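Local coordinates for protein DNA ligase (Archaeoglobus fulgidus, PDB 3GDE) that probably seals nicks in double-stranded DNA during replication, recombination and repair, using ATP and passing through an enzyme-bound AMP intermediate, at residues V249-D254 / I393-E398; G300-V305 / L335-F340; V400-P405 / L419-I424. All coordinates share one frame; numbering follows the deposited sequence.

Contact 1: V249-D254 / I393-E398; sequences VEWKFD and ISAGHE. With PO4 (phosphate ion), chain C.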
ATOM      1  N   VAL A 249      16.571   4.791  23.374  1.00 39.37           N
ATOM      2  CA  VAL A 249      17.034   5.534  22.209  1.00 37.74           C
ATOM      3  C   VAL A 249      17.853   4.634  21.306  1.00 36.57           C
ATOM      4  O   VAL A 249      18.748   3.931  21.764  1.00 36.31           O
ATOM      5  CB  VAL A 249      17.871   6.796  22.590  1.00 38.15           C
ATOM      6  CG1 VAL A 249      18.162   7.645  21.353  1.00 37.89           C
ATOM      7  CG2 VAL A 249      17.156   7.648  23.633  1.00 37.62           C
ATOM      8  N   GLU A 250      17.526   4.664  20.019  1.00 35.06           N
ATOM      9  CA  GLU A 250      18.237   3.905  19.005  1.00 33.98           C
ATOM     10  C   GLU A 250      18.569   4.835  17.846  1.00 32.74           C
ATOM     11  O   GLU A 250      18.022   5.921  17.741  1.00 32.10           O
ATOM     12  CB  GLU A 250      17.370   2.747  18.499  1.00 34.12           C
ATOM     13  CG  GLU A 250      17.048   1.691  19.547  1.00 35.92           C
ATOM     14  CD  GLU A 250      15.704   0.996  19.327  1.00 38.00           C
ATOM     15  OE1 GLU A 250      15.095   1.148  18.240  1.00 37.58           O
ATOM     16  OE2 GLU A 250      15.253   0.293  20.263  1.00 39.63           O
ATOM     17  N   TRP A 251      19.477   4.399  16.985  1.00 31.91           N
ATOM     18  CA  TRP A 251      19.739   5.083  15.732  1.00 31.43           C
ATOM     19  C   TRP A 251      18.508   4.993  14.833  1.00 31.07           C
ATOM     20  O   TRP A 251      17.805   3.988  14.847  1.00 30.94           O
ATOM     21  CB  TRP A 251      20.939   4.435  15.024  1.00 31.06           C
ATOM     22  CG  TRP A 251      22.286   4.808  15.583  1.00 30.75           C
ATOM     23  CD1 TRP A 251      22.547   5.416  16.784  1.00 30.87           C
ATOM     24  CD2 TRP A 251      23.563   4.573  14.970  1.00 30.71           C
ATOM     25  NE1 TRP A 251      23.901   5.587  16.947  1.00 30.98           N
ATOM     26  CE2 TRP A 251      24.548   5.072  15.853  1.00 31.20           C
ATOM     27  CE3 TRP A 251      23.970   3.982  13.764  1.00 30.30           C
ATOM     28  CZ2 TRP A 251      25.915   5.012  15.561  1.00 31.09           C
ATOM     29  CZ3 TRP A 251      25.324   3.912  13.479  1.00 30.52           C
ATOM     30  CH2 TRP A 251      26.281   4.424  14.373  1.00 30.91           C
ATOM     31  N   LYS A 252      18.233   6.057  14.083  1.00 30.70           N
ATOM     32  CA  LYS A 252      17.384   5.943  12.912  1.00 30.39           C
ATOM     33  C   LYS A 252      18.232   5.764  11.658  1.00 30.28           C
ATOM     34  O   LYS A 252      18.908   6.700  11.218  1.00 30.12           O
ATOM     35  CB  LYS A 252      16.459   7.143  12.739  1.00 30.59           C
ATOM     36  CG  LYS A 252      15.458   6.879  11.633  1.00 30.68           C
ATOM     37  CD  LYS A 252      14.430   7.963  11.528  1.00 33.32           C
ATOM     38  CE  LYS A 252      13.243   7.486  10.718  1.00 33.06           C
ATOM     39  NZ  LYS A 252      13.626   7.143   9.329  1.00 34.30           N
ATOM     40  N   PHE A 253      18.163   4.561  11.086  1.00 30.10           N
ATOM     41  CA  PHE A 253      18.953   4.177   9.913  1.00 30.24           C
ATOM     42  C   PHE A 253      18.443   4.720   8.572  1.00 29.88           C
ATOM     43  O   PHE A 253      17.246   4.856   8.347  1.00 29.89           O
ATOM     44  CB  PHE A 253      19.066   2.648   9.834  1.00 30.46           C
ATOM     45  CG  PHE A 253      19.699   2.026  11.047  1.00 32.07           C
ATOM     46  CD1 PHE A 253      21.087   1.935  11.156  1.00 32.63           C
ATOM     47  CD2 PHE A 253      18.906   1.528  12.083  1.00 33.71           C
ATOM     48  CE1 PHE A 253      21.676   1.360  12.284  1.00 33.12           C
ATOM     49  CE2 PHE A 253      19.482   0.955  13.220  1.00 33.10           C
ATOM     50  CZ  PHE A 253      20.868   0.871  13.322  1.00 32.49           C
ATOM     51  N   ASP A 254      19.377   5.038   7.688  1.00 29.78           N
ATOM     52  CA  ASP A 254      19.059   5.268   6.289  1.00 29.41           C
ATOM     53  C   ASP A 254      18.955   3.893   5.634  1.00 28.93           C
ATOM     54  O   ASP A 254      19.957   3.317   5.186  1.00 28.88           O
ATOM     55  CB  ASP A 254      20.136   6.125   5.612  1.00 29.17           C
ATOM     56  CG  ASP A 254      19.821   6.425   4.144  1.00 30.70           C
ATOM     57  OD1 ASP A 254      18.841   5.871   3.603  1.00 31.67           O
ATOM     58  OD2 ASP A 254      20.557   7.221   3.524  1.00 31.53           O
ATOM     59  N   ILE A 393      24.360  10.409  12.763  1.00 31.56           N
ATOM     60  CA  ILE A 393      24.557  11.275  11.591  1.00 31.75           C
ATOM     61  C   ILE A 393      25.973  11.162  10.990  1.00 32.19           C
ATOM     62  O   ILE A 393      26.107  11.027   9.769  1.00 31.81           O
ATOM     63  CB  ILE A 393      24.116  12.731  11.886  1.00 31.92           C
ATOM     64  CG1 ILE A 393      22.579  12.783  11.959  1.00 31.75           C
ATOM     65  CG2 ILE A 393      24.609  13.701  10.819  1.00 31.14           C
ATOM     66  CD1 ILE A 393      22.042  13.867  12.830  1.00 33.59           C
ATOM     67  N   SER A 394      27.008  11.172  11.839  1.00 32.40           N
ATOM     68  CA  SER A 394      28.398  10.999  11.379  1.00 32.92           C
ATOM     69  C   SER A 394      28.627   9.658  10.689  1.00 33.22           C
ATOM     70  O   SER A 394      29.502   9.533   9.827  1.00 33.87           O
ATOM     71  CB  SER A 394      29.390  11.130  12.538  1.00 33.29           C
ATOM     72  OG  SER A 394      29.101  12.252  13.351  1.00 34.65           O
ATOM     73  N   ALA A 395      27.833   8.656  11.067  1.00 33.36           N
ATOM     74  CA  ALA A 395      27.937   7.309  10.500  1.00 32.69           C
ATOM     75  C   ALA A 395      27.193   7.204   9.177  1.00 32.46           C
ATOM     76  O   ALA A 395      27.201   6.150   8.533  1.00 32.78           O
ATOM     77  CB  ALA A 395      27.414   6.278  11.497  1.00 32.62           C
ATOM     78  N   GLY A 396      26.535   8.292   8.780  1.00 31.89           N
ATOM     79  CA  GLY A 396      25.843   8.342   7.496  1.00 31.33           C
ATOM     80  C   GLY A 396      24.361   8.030   7.583  1.00 30.98           C
ATOM     81  O   GLY A 396      23.703   7.808   6.558  1.00 30.81           O
ATOM     82  N   HIS A 397      23.842   8.009   8.809  1.00 30.56           N
ATOM     83  CA  HIS A 397      22.423   7.764   9.051  1.00 30.17           C
ATOM     84  C   HIS A 397      21.682   9.053   9.440  1.00 29.95           C
ATOM     85  O   HIS A 397      22.228  10.139   9.303  1.00 29.80           O
ATOM     86  CB  HIS A 397      22.245   6.621  10.058  1.00 30.15           C
ATOM     87  CG  HIS A 397      22.840   5.326   9.596  1.00 29.95           C
ATOM     88  ND1 HIS A 397      22.271   4.553   8.608  1.00 30.11           N
ATOM     89  CD2 HIS A 397      23.966   4.676   9.974  1.00 31.00           C
ATOM     90  CE1 HIS A 397      23.016   3.483   8.399  1.00 29.91           C
ATOM     91  NE2 HIS A 397      24.053   3.533   9.215  1.00 29.18           N
ATOM     92  N   GLU A 398      20.443   8.941   9.910  1.00 30.07           N
ATOM     93  CA  GLU A 398      19.509  10.080   9.848  1.00 30.13           C
ATOM     94  C   GLU A 398      19.271  10.826  11.155  1.00 29.27           C
ATOM     95  O   GLU A 398      18.889  12.005  11.137  1.00 29.27           O
ATOM     96  CB  GLU A 398      18.157   9.638   9.271  1.00 30.01           C
ATOM     97  CG  GLU A 398      18.245   9.005   7.892  1.00 31.39           C
ATOM     98  CD  GLU A 398      16.880   8.727   7.282  1.00 31.85           C
ATOM     99  OE1 GLU A 398      16.835   8.435   6.073  1.00 34.27           O
ATOM    100  OE2 GLU A 398      15.855   8.803   8.000  1.00 34.86           O
TER
HETATM  101  P   PO4 C 557      10.906   8.399   7.190  1.00 56.04           P
HETATM  102  O1  PO4 C 557      12.365   8.029   7.066  1.00 56.03           O
HETATM  103  O2  PO4 C 557      10.673   9.458   8.238  1.00 55.87           O
HETATM  104  O3  PO4 C 557      10.416   8.885   5.848  1.00 56.25           O
HETATM  105  O4  PO4 C 557      10.140   7.173   7.608  1.00 57.07           O
HETATM  106  O   HOH W   1      21.730   8.971   5.226  1.00 34.01           O

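Contact 2: G300-V305 / L335-F340; sequences GEVIAV and LEAHFF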
ATOM      1  N   GLY A 300      12.876  -4.918  11.763  1.00 30.63           N
ATOM      2  CA  GLY A 300      14.225  -4.468  11.465  1.00 31.05           C
ATOM      3  C   GLY A 300      14.389  -3.433  10.361  1.00 31.49           C
ATOM      4  O   GLY A 300      13.441  -3.048   9.683  1.00 30.89           O
ATOM      5  N   GLU A 301      15.627  -2.987  10.195  1.00 32.03           N
ATOM      6  CA  GLU A 301      15.991  -2.119   9.099  1.00 32.70           C
ATOM      7  C   GLU A 301      17.058  -2.797   8.246  1.00 32.59           C
ATOM      8  O   GLU A 301      18.078  -3.272   8.761  1.00 32.21           O
ATOM      9  CB  GLU A 301      16.505  -0.791   9.647  1.00 33.02           C
ATOM     10  CG  GLU A 301      16.330   0.373   8.704  1.00 34.81           C
ATOM     11  CD  GLU A 301      14.940   0.991   8.741  1.00 37.11           C
ATOM     12  OE1 GLU A 301      14.595   1.692   7.764  1.00 41.27           O
ATOM     13  OE2 GLU A 301      14.196   0.809   9.725  1.00 36.71           O
ATOM     14  N   VAL A 302      16.808  -2.862   6.944  1.00 32.59           N
ATOM     15  CA  VAL A 302      17.816  -3.345   5.999  1.00 32.66           C
ATOM     16  C   VAL A 302      18.552  -2.142   5.397  1.00 33.21           C
ATOM     17  O   VAL A 302      17.922  -1.192   4.907  1.00 32.63           O
ATOM     18  CB  VAL A 302      17.186  -4.234   4.903  1.00 32.42           C
ATOM     19  CG1 VAL A 302      18.191  -4.559   3.814  1.00 32.31           C
ATOM     20  CG2 VAL A 302      16.677  -5.518   5.515  1.00 33.07           C
ATOM     21  N   ILE A 303      19.880  -2.170   5.459  1.00 33.73           N
ATOM     22  CA  ILE A 303      20.677  -1.088   4.894  1.00 34.98           C
ATOM     23  C   ILE A 303      21.635  -1.610   3.830  1.00 35.98           C
ATOM     24  O   ILE A 303      22.109  -2.748   3.906  1.00 36.36           O
ATOM     25  CB  ILE A 303      21.434  -0.248   5.980  1.00 34.96           C
ATOM     26  CG1 ILE A 303      22.521  -1.085   6.672  1.00 34.89           C
ATOM     27  CG2 ILE A 303      20.455   0.372   6.984  1.00 34.44           C
ATOM     28  CD1 ILE A 303      23.287  -0.358   7.759  1.00 35.20           C
ATOM     29  N   ALA A 304      21.899  -0.782   2.827  1.00 37.00           N
ATOM     30  CA  ALA A 304      22.865  -1.122   1.796  1.00 38.16           C
ATOM     31  C   ALA A 304      24.239  -0.664   2.260  1.00 39.33           C
ATOM     32  O   ALA A 304      24.392   0.458   2.731  1.00 39.28           O
ATOM     33  CB  ALA A 304      22.491  -0.473   0.476  1.00 37.80           C
ATOM     34  N   VAL A 305      25.227  -1.552   2.158  1.00 41.07           N
ATOM     35  CA  VAL A 305      26.620  -1.226   2.498  1.00 42.57           C
ATOM     36  C   VAL A 305      27.557  -1.587   1.341  1.00 43.77           C
ATOM     37  O   VAL A 305      27.255  -2.471   0.542  1.00 44.14           O
ATOM     38  CB  VAL A 305      27.091  -1.897   3.821  1.00 42.53           C
ATOM     39  CG1 VAL A 305      26.242  -1.428   4.997  1.00 41.90           C
ATOM     40  CG2 VAL A 305      27.063  -3.411   3.712  1.00 42.46           C
ATOM     41  N   LEU A 335      24.029  -6.109   1.478  1.00 40.48           N
ATOM     42  CA  LEU A 335      23.098  -5.641   2.496  1.00 39.67           C
ATOM     43  C   LEU A 335      23.448  -6.160   3.877  1.00 39.26           C
ATOM     44  O   LEU A 335      24.103  -7.194   4.015  1.00 38.96           O
ATOM     45  CB  LEU A 335      21.668  -6.074   2.163  1.00 39.44           C
ATOM     46  CG  LEU A 335      21.039  -5.703   0.820  1.00 39.26           C
ATOM     47  CD1 LEU A 335      19.736  -6.479   0.627  1.00 38.52           C
ATOM     48  CD2 LEU A 335      20.806  -4.210   0.700  1.00 38.29           C
ATOM     49  N   GLU A 336      23.006  -5.428   4.898  1.00 38.63           N
ATOM     50  CA  GLU A 336      22.948  -5.965   6.253  1.00 37.92           C
ATOM     51  C   GLU A 336      21.656  -5.552   6.940  1.00 37.18           C
ATOM     52  O   GLU A 336      21.006  -4.592   6.524  1.00 36.84           O
ATOM     53  CB  GLU A 336      24.178  -5.594   7.077  1.00 38.08           C
ATOM     54  CG  GLU A 336      24.566  -4.148   7.038  1.00 39.29           C
ATOM     55  CD  GLU A 336      25.947  -3.922   7.595  1.00 40.24           C
ATOM     56  OE1 GLU A 336      26.059  -3.254   8.639  1.00 41.43           O
ATOM     57  OE2 GLU A 336      26.918  -4.425   6.994  1.00 41.31           O
ATOM     58  N   ALA A 337      21.284  -6.305   7.973  1.00 36.22           N
ATOM     59  CA  ALA A 337      20.024  -6.101   8.673  1.00 35.36           C
ATOM     60  C   ALA A 337      20.275  -5.757  10.131  1.00 34.68           C
ATOM     61  O   ALA A 337      21.117  -6.371  10.782  1.00 34.58           O
ATOM     62  CB  ALA A 337      19.136  -7.337   8.558  1.00 35.17           C
ATOM     63  N   HIS A 338      19.545  -4.756  10.617  1.00 33.81           N
ATOM     64  CA  HIS A 338      19.607  -4.318  12.006  1.00 33.06           C
ATOM     65  C   HIS A 338      18.224  -4.426  12.617  1.00 32.51           C
ATOM     66  O   HIS A 338      17.298  -3.718  12.216  1.00 32.94           O
ATOM     67  CB  HIS A 338      20.115  -2.881  12.105  1.00 32.96           C
ATOM     68  CG  HIS A 338      21.491  -2.687  11.545  1.00 33.00           C
ATOM     69  ND1 HIS A 338      22.568  -2.334  12.327  1.00 32.79           N
ATOM     70  CD2 HIS A 338      21.967  -2.810  10.283  1.00 32.12           C
ATOM     71  CE1 HIS A 338      23.646  -2.237  11.571  1.00 32.75           C
ATOM     72  NE2 HIS A 338      23.309  -2.530  10.329  1.00 32.70           N
ATOM     73  N   PHE A 339      18.092  -5.322  13.585  1.00 31.56           N
ATOM     74  CA  PHE A 339      16.826  -5.575  14.233  1.00 30.87           C
ATOM     75  C   PHE A 339      16.669  -4.736  15.491  1.00 30.38           C
ATOM     76  O   PHE A 339      17.634  -4.529  16.226  1.00 30.09           O
ATOM     77  CB  PHE A 339      16.661  -7.077  14.510  1.00 30.77           C
ATOM     78  CG  PHE A 339      16.589  -7.903  13.258  1.00 30.86           C
ATOM     79  CD1 PHE A 339      15.460  -7.851  12.440  1.00 29.49           C
ATOM     80  CD2 PHE A 339      17.659  -8.721  12.875  1.00 31.20           C
ATOM     81  CE1 PHE A 339      15.395  -8.605  11.266  1.00 29.32           C
ATOM     82  CE2 PHE A 339      17.596  -9.491  11.700  1.00 29.78           C
ATOM     83  CZ  PHE A 339      16.459  -9.424  10.897  1.00 29.57           C
ATOM     84  N   PHE A 340      15.453  -4.226  15.702  1.00 29.83           N
ATOM     85  CA  PHE A 340      15.149  -3.352  16.836  1.00 29.29           C
ATOM     86  C   PHE A 340      13.918  -3.768  17.635  1.00 29.04           C
ATOM     87  O   PHE A 340      13.659  -3.219  18.699  1.00 28.96           O
ATOM     88  CB  PHE A 340      15.031  -1.885  16.394  1.00 29.31           C
ATOM     89  CG  PHE A 340      13.990  -1.628  15.325  1.00 29.62           C
ATOM     90  CD1 PHE A 340      12.640  -1.479  15.656  1.00 29.74           C
ATOM     91  CD2 PHE A 340      14.368  -1.475  13.989  1.00 30.17           C
ATOM     92  CE1 PHE A 340      11.676  -1.214  14.676  1.00 29.07           C
ATOM     93  CE2 PHE A 340      13.404  -1.221  12.995  1.00 29.84           C
ATOM     94  CZ  PHE A 340      12.055  -1.088  13.348  1.00 29.19           C
TER

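Contact 3: V400-P405 / L419-I424; sequences VMIKLP and LKVKAI. With PO4 (phosphate ion), chain C; PO4 (phosphate ion), chain B.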
ATOM      1  N   VAL A 400      17.886   9.791  15.430  1.00 27.10           N
ATOM      2  CA  VAL A 400      17.554   8.826  16.473  1.00 27.34           C
ATOM      3  C   VAL A 400      16.069   8.508  16.578  1.00 27.82           C
ATOM      4  O   VAL A 400      15.216   9.350  16.290  1.00 27.47           O
ATOM      5  CB  VAL A 400      18.074   9.256  17.882  1.00 27.31           C
ATOM      6  CG1 VAL A 400      19.599   9.116  17.978  1.00 26.15           C
ATOM      7  CG2 VAL A 400      17.625  10.664  18.225  1.00 25.79           C
ATOM      8  N   MET A 401      15.782   7.275  16.989  1.00 28.43           N
ATOM      9  CA  MET A 401      14.445   6.900  17.412  1.00 29.48           C
ATOM     10  C   MET A 401      14.418   7.019  18.922  1.00 30.00           C
ATOM     11  O   MET A 401      15.353   6.586  19.600  1.00 30.36           O
ATOM     12  CB  MET A 401      14.098   5.468  16.974  1.00 29.44           C
ATOM     13  CG  MET A 401      14.111   5.239  15.463  1.00 29.51           C
ATOM     14  SD  MET A 401      12.864   6.226  14.602  1.00 34.39           S
ATOM     15  CE  MET A 401      11.359   5.548  15.280  1.00 32.65           C
ATOM     16  N   ILE A 402      13.355   7.618  19.445  1.00 30.96           N
ATOM     17  CA  ILE A 402      13.169   7.777  20.885  1.00 31.68           C
ATOM     18  C   ILE A 402      11.865   7.121  21.313  1.00 32.08           C
ATOM     19  O   ILE A 402      10.781   7.549  20.907  1.00 32.64           O
ATOM     20  CB  ILE A 402      13.188   9.268  21.300  1.00 32.11           C
ATOM     21  CG1 ILE A 402      14.566   9.879  20.992  1.00 32.27           C
ATOM     22  CG2 ILE A 402      12.837   9.410  22.792  1.00 31.98           C
ATOM     23  CD1 ILE A 402      14.619  11.376  21.043  1.00 34.31           C
ATOM     24  N   LYS A 403      11.973   6.093  22.152  1.00 32.21           N
ATOM     25  CA  LYS A 403      10.831   5.229  22.466  1.00 32.31           C
ATOM     26  C   LYS A 403      10.583   5.078  23.968  1.00 32.77           C
ATOM     27  O   LYS A 403      11.525   5.024  24.748  1.00 33.32           O
ATOM     28  CB  LYS A 403      11.040   3.846  21.834  1.00 31.95           C
ATOM     29  CG  LYS A 403      11.398   3.868  20.351  1.00 30.36           C
ATOM     30  CD  LYS A 403      11.759   2.493  19.850  1.00 27.91           C
ATOM     31  CE  LYS A 403      11.794   2.465  18.324  1.00 29.08           C
ATOM     32  NZ  LYS A 403      12.181   1.122  17.822  1.00 28.60           N
ATOM     33  N   LEU A 404       9.312   4.992  24.358  1.00 33.37           N
ATOM     34  CA  LEU A 404       8.906   4.792  25.756  1.00 33.88           C
ATOM     35  C   LEU A 404       9.217   3.353  26.174  1.00 34.02           C
ATOM     36  O   LEU A 404       8.637   2.410  25.616  1.00 34.08           O
ATOM     37  CB  LEU A 404       7.403   5.022  25.904  1.00 33.77           C
ATOM     38  CG  LEU A 404       6.779   5.985  26.915  1.00 35.27           C
ATOM     39  CD1 LEU A 404       5.482   5.373  27.420  1.00 35.15           C
ATOM     40  CD2 LEU A 404       7.691   6.356  28.088  1.00 36.20           C
ATOM     41  N   PRO A 405      10.134   3.174  27.146  1.00 34.05           N
ATOM     42  CA  PRO A 405      10.564   1.826  27.562  1.00 34.19           C
ATOM     43  C   PRO A 405       9.440   0.928  28.089  1.00 34.07           C
ATOM     44  O   PRO A 405       9.594  -0.289  28.107  1.00 33.97           O
ATOM     45  CB  PRO A 405      11.601   2.109  28.662  1.00 34.08           C
ATOM     46  CG  PRO A 405      12.071   3.498  28.380  1.00 34.16           C
ATOM     47  CD  PRO A 405      10.857   4.223  27.886  1.00 33.98           C
ATOM     48  N   LEU A 419       9.094   8.218  18.654  1.00 33.43           N
ATOM     49  CA  LEU A 419       9.305   9.484  17.951  1.00 33.40           C
ATOM     50  C   LEU A 419      10.591   9.421  17.130  1.00 33.29           C
ATOM     51  O   LEU A 419      11.618   8.933  17.610  1.00 32.98           O
ATOM     52  CB  LEU A 419       9.352  10.652  18.944  1.00 33.32           C
ATOM     53  CG  LEU A 419       8.144  10.883  19.863  1.00 33.88           C
ATOM     54  CD1 LEU A 419       8.556  11.761  21.031  1.00 33.99           C
ATOM     55  CD2 LEU A 419       6.945  11.499  19.135  1.00 34.09           C
ATOM     56  N   LYS A 420      10.528   9.889  15.887  1.00 33.19           N
ATOM     57  CA  LYS A 420      11.736  10.057  15.095  1.00 33.70           C
ATOM     58  C   LYS A 420      12.227  11.492  15.183  1.00 33.77           C
ATOM     59  O   LYS A 420      11.456  12.436  15.020  1.00 33.95           O
ATOM     60  CB  LYS A 420      11.577   9.603  13.621  1.00 33.85           C
ATOM     61  CG  LYS A 420      10.164   9.606  13.050  1.00 34.33           C
ATOM     62  CD  LYS A 420      10.126   9.161  11.576  1.00 33.82           C
ATOM     63  CE  LYS A 420       8.842   8.387  11.293  1.00 34.67           C
ATOM     64  NZ  LYS A 420       8.442   8.351   9.858  1.00 34.66           N
ATOM     65  N   VAL A 421      13.508  11.648  15.479  1.00 33.97           N
ATOM     66  CA  VAL A 421      14.151  12.951  15.386  1.00 34.23           C
ATOM     67  C   VAL A 421      15.336  12.847  14.435  1.00 33.73           C
ATOM     68  O   VAL A 421      16.317  12.144  14.692  1.00 33.96           O
ATOM     69  CB  VAL A 421      14.545  13.538  16.778  1.00 34.68           C
ATOM     70  CG1 VAL A 421      15.114  12.481  17.661  1.00 35.12           C
ATOM     71  CG2 VAL A 421      15.514  14.714  16.625  1.00 35.44           C
ATOM     72  N   LYS A 422      15.206  13.513  13.302  1.00 33.22           N
ATOM     73  CA  LYS A 422      16.267  13.508  12.320  1.00 32.75           C
ATOM     74  C   LYS A 422      16.608  14.905  11.877  1.00 31.97           C
ATOM     75  O   LYS A 422      15.804  15.823  12.024  1.00 31.95           O
ATOM     76  CB  LYS A 422      15.935  12.604  11.125  1.00 32.97           C
ATOM     77  CG  LYS A 422      14.519  12.623  10.641  1.00 33.04           C
ATOM     78  CD  LYS A 422      14.232  11.295   9.977  1.00 32.93           C
ATOM     79  CE  LYS A 422      13.191  11.426   8.898  1.00 34.59           C
ATOM     80  NZ  LYS A 422      13.736  11.412   7.528  1.00 33.00           N
ATOM     81  N   ALA A 423      17.819  15.052  11.360  1.00 31.41           N
ATOM     82  CA  ALA A 423      18.317  16.326  10.877  1.00 31.07           C
ATOM     83  C   ALA A 423      17.547  16.790   9.635  1.00 30.80           C
ATOM     84  O   ALA A 423      17.144  17.944   9.551  1.00 30.84           O
ATOM     85  CB  ALA A 423      19.802  16.225  10.591  1.00 31.04           C
ATOM     86  N   ILE A 424      17.330  15.883   8.689  1.00 30.40           N
ATOM     87  CA  ILE A 424      16.625  16.220   7.448  1.00 30.40           C
ATOM     88  C   ILE A 424      15.100  16.243   7.599  1.00 30.51           C
ATOM     89  O   ILE A 424      14.533  15.613   8.501  1.00 30.36           O
ATOM     90  CB  ILE A 424      17.026  15.277   6.295  1.00 30.09           C
ATOM     91  CG1 ILE A 424      16.495  13.854   6.545  1.00 30.30           C
ATOM     92  CG2 ILE A 424      18.532  15.316   6.107  1.00 29.77           C
ATOM     93  CD1 ILE A 424      16.650  12.899   5.362  1.00 30.53           C
TER
HETATM   94  P   PO4 C 557      10.906   8.399   7.190  1.00 56.04           P
HETATM   95  O1  PO4 C 557      12.365   8.029   7.066  1.00 56.03           O
HETATM   96  O2  PO4 C 557      10.673   9.458   8.238  1.00 55.87           O
HETATM   97  O3  PO4 C 557      10.416   8.885   5.848  1.00 56.25           O
HETATM   98  O4  PO4 C 557      10.140   7.173   7.608  1.00 57.07           O
HETATM   99  P   PO4 B 556       6.907   5.942   7.895  1.00 32.49           P
HETATM  100  O1  PO4 B 556       7.501   4.555   7.752  1.00 33.14           O
HETATM  101  O2  PO4 B 556       6.983   6.316   9.352  1.00 31.51           O
HETATM  102  O3  PO4 B 556       7.693   6.951   7.088  1.00 31.33           O
HETATM  103  O4  PO4 B 556       5.477   5.916   7.431  1.00 32.73           O

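Contact 1: V249-D254 / I393-E398
Two hydrogen bonds join the backbone of Lys-252 and Asp-254 to the turn after helix 382-394. Glu-398 N donates to Lys-252 O at 3.0 Å, nearly in line with the carbonyl. Asp-254 N donates to His-397 ND1 at 3.1 Å and lies close to the imidazole plane, so this ring nitrogen acts as acceptor. A water bridges Asp-254 OD2 and Gly-396 O, donating to both. Gly-396, at positive phi, ends the helix in a Schellman motif.

The aromatic contacts centre on His-397. Phe-253 is edge-on to it, with CD1 3.7 Å above the middle of the imidazole and the ring planes 81° apart. Trp-251 meets the same ring obliquely, CZ3 lying 3.8 Å from His-397 CD2. The far end of the indole, CH2, rests on Ala-395 CB at 3.6 Å. Replacing His-397 by an alanine is likely to leave Asp-254 N without its acceptor and to open a gap beside Phe-253 and Trp-251.

The charged pair is Lys-252 NZ and Glu-398 OE2, a salt bridge of 3.1 Å. The lysine chain runs extended until chi4 (-62°), where it bends. Lys-252 NZ also donates to O1 of a phosphate ion, probably from the crystallisation liquor, at 2.7 Å. Lys-252, the predicted AMP-carrying lysine, opens the family's Lys-x-Asp-Gly motif (motif I), consistent with a contact at the adenylation site.

Contact 2: G300-V305 / L335-F340
This antiparallel strand pair belongs to the adenylation domain and carries two predicted ATP-binding residues, Glu-301 and Phe-340. Glu-301 and His-338 form one hydrogen-bonded pair, Glu-301 N reaching His-338 O at 2.7 Å. Ile-303 and Glu-336 form the next, Ile-303 N reaching Glu-336 O at 2.9 Å. Each has a return bond.

Glu-301, Ile-303, Glu-336 and His-338 share one face of the sheet. Ile-303 CG1 sits between its own backbone N and carbonyl carbon (chi1 67°), which brings CD1 to 3.4 Å from His-338 NE2. That nitrogen also gives a weak hydrogen bond to Glu-336 OE1. The Glu-336 carboxylate lies across Val-305, with OE2 3.4 Å from CG2. The pair sits between strands 256-262 and 371-379. At the Gly-300 end, Phe-340 CE2 reaches Gly-300 C at 3.6 Å and lies near Glu-301 OE2. The phenyl ring also touches Arg-257, another predicted ATP ligand.

Val-302, Ala-304, Leu-335, Ala-337 and Phe-339 line the other face, where Val-302 and Ala-304 pack on helix 313-321. Leu-335 CD1 meets Val-302 CG1 at 4.0 Å, while its CD2 leans on Ala-304. Phe-339 CD1 lies 3.7 Å from Gly-300 CA, leaving no room for a side chain there.

Contact 3: V400-P405 / L419-I424
Met-401 lies alongside the base of Lys-420, its SD 3.7 Å from Lys-420 CB. The thioether chain curls at chi2 (-63°) and chi3 (-64°), which turns the sulfur toward the neighbouring strand. Lys-420 NZ donates to O2 of one phosphate ion (chain B) at 2.6 Å. Lys-420 NZ also donates to O4 and O2 of the chain C phosphate, the nearer, O2, at 3.0 Å. That ion is shared with Lys-252, the predicted AMP-carrying lysine. Arg-414 also hydrogen-bonds a phosphate here, so positive groups gather round the anions.

Strands 400-403 and 419-422 run antiparallel in the adenylation domain. Lys-420, a predicted ATP ligand, projects from the face it shares with Met-401 toward the two phosphates, which probably come from the crystallisation liquor.

Backbone bonds join two pairs. Val-400 N donates to Val-421 O at 2.9 Å, with a return bond. Ile-402 and Leu-419 are paired likewise, Ile-402 N reaching Leu-419 O at 2.8 Å. On the other face, the Ile-402 side chain slants over Val-421, CD1 lying 3.6 Å from CG1. Tyr-389 of helix 382-394 packs against Val-400 and Val-421 on this apolar side.

All three contacts lie in the adenylation domain. Both strands of contact 2 come between the two segments of contact 1 in the sequence, and contact 3 follows both. The centres of contacts 1 and 2 are about 12 Å apart, those of 1 and 3 about 10 Å, and those of 2 and 3 about 17 Å. Strand 247-252 of contact 1 pairs with strand 399-403 of contact 3. A salt bridge from Glu-250 to Lys-403 adds to that join. Phe-253 of contact 1 packs on Glu-301 and His-338 of contact 2. Together the contacts bring the predicted AMP-carrying lysine and four predicted ATP-binding residues into one region.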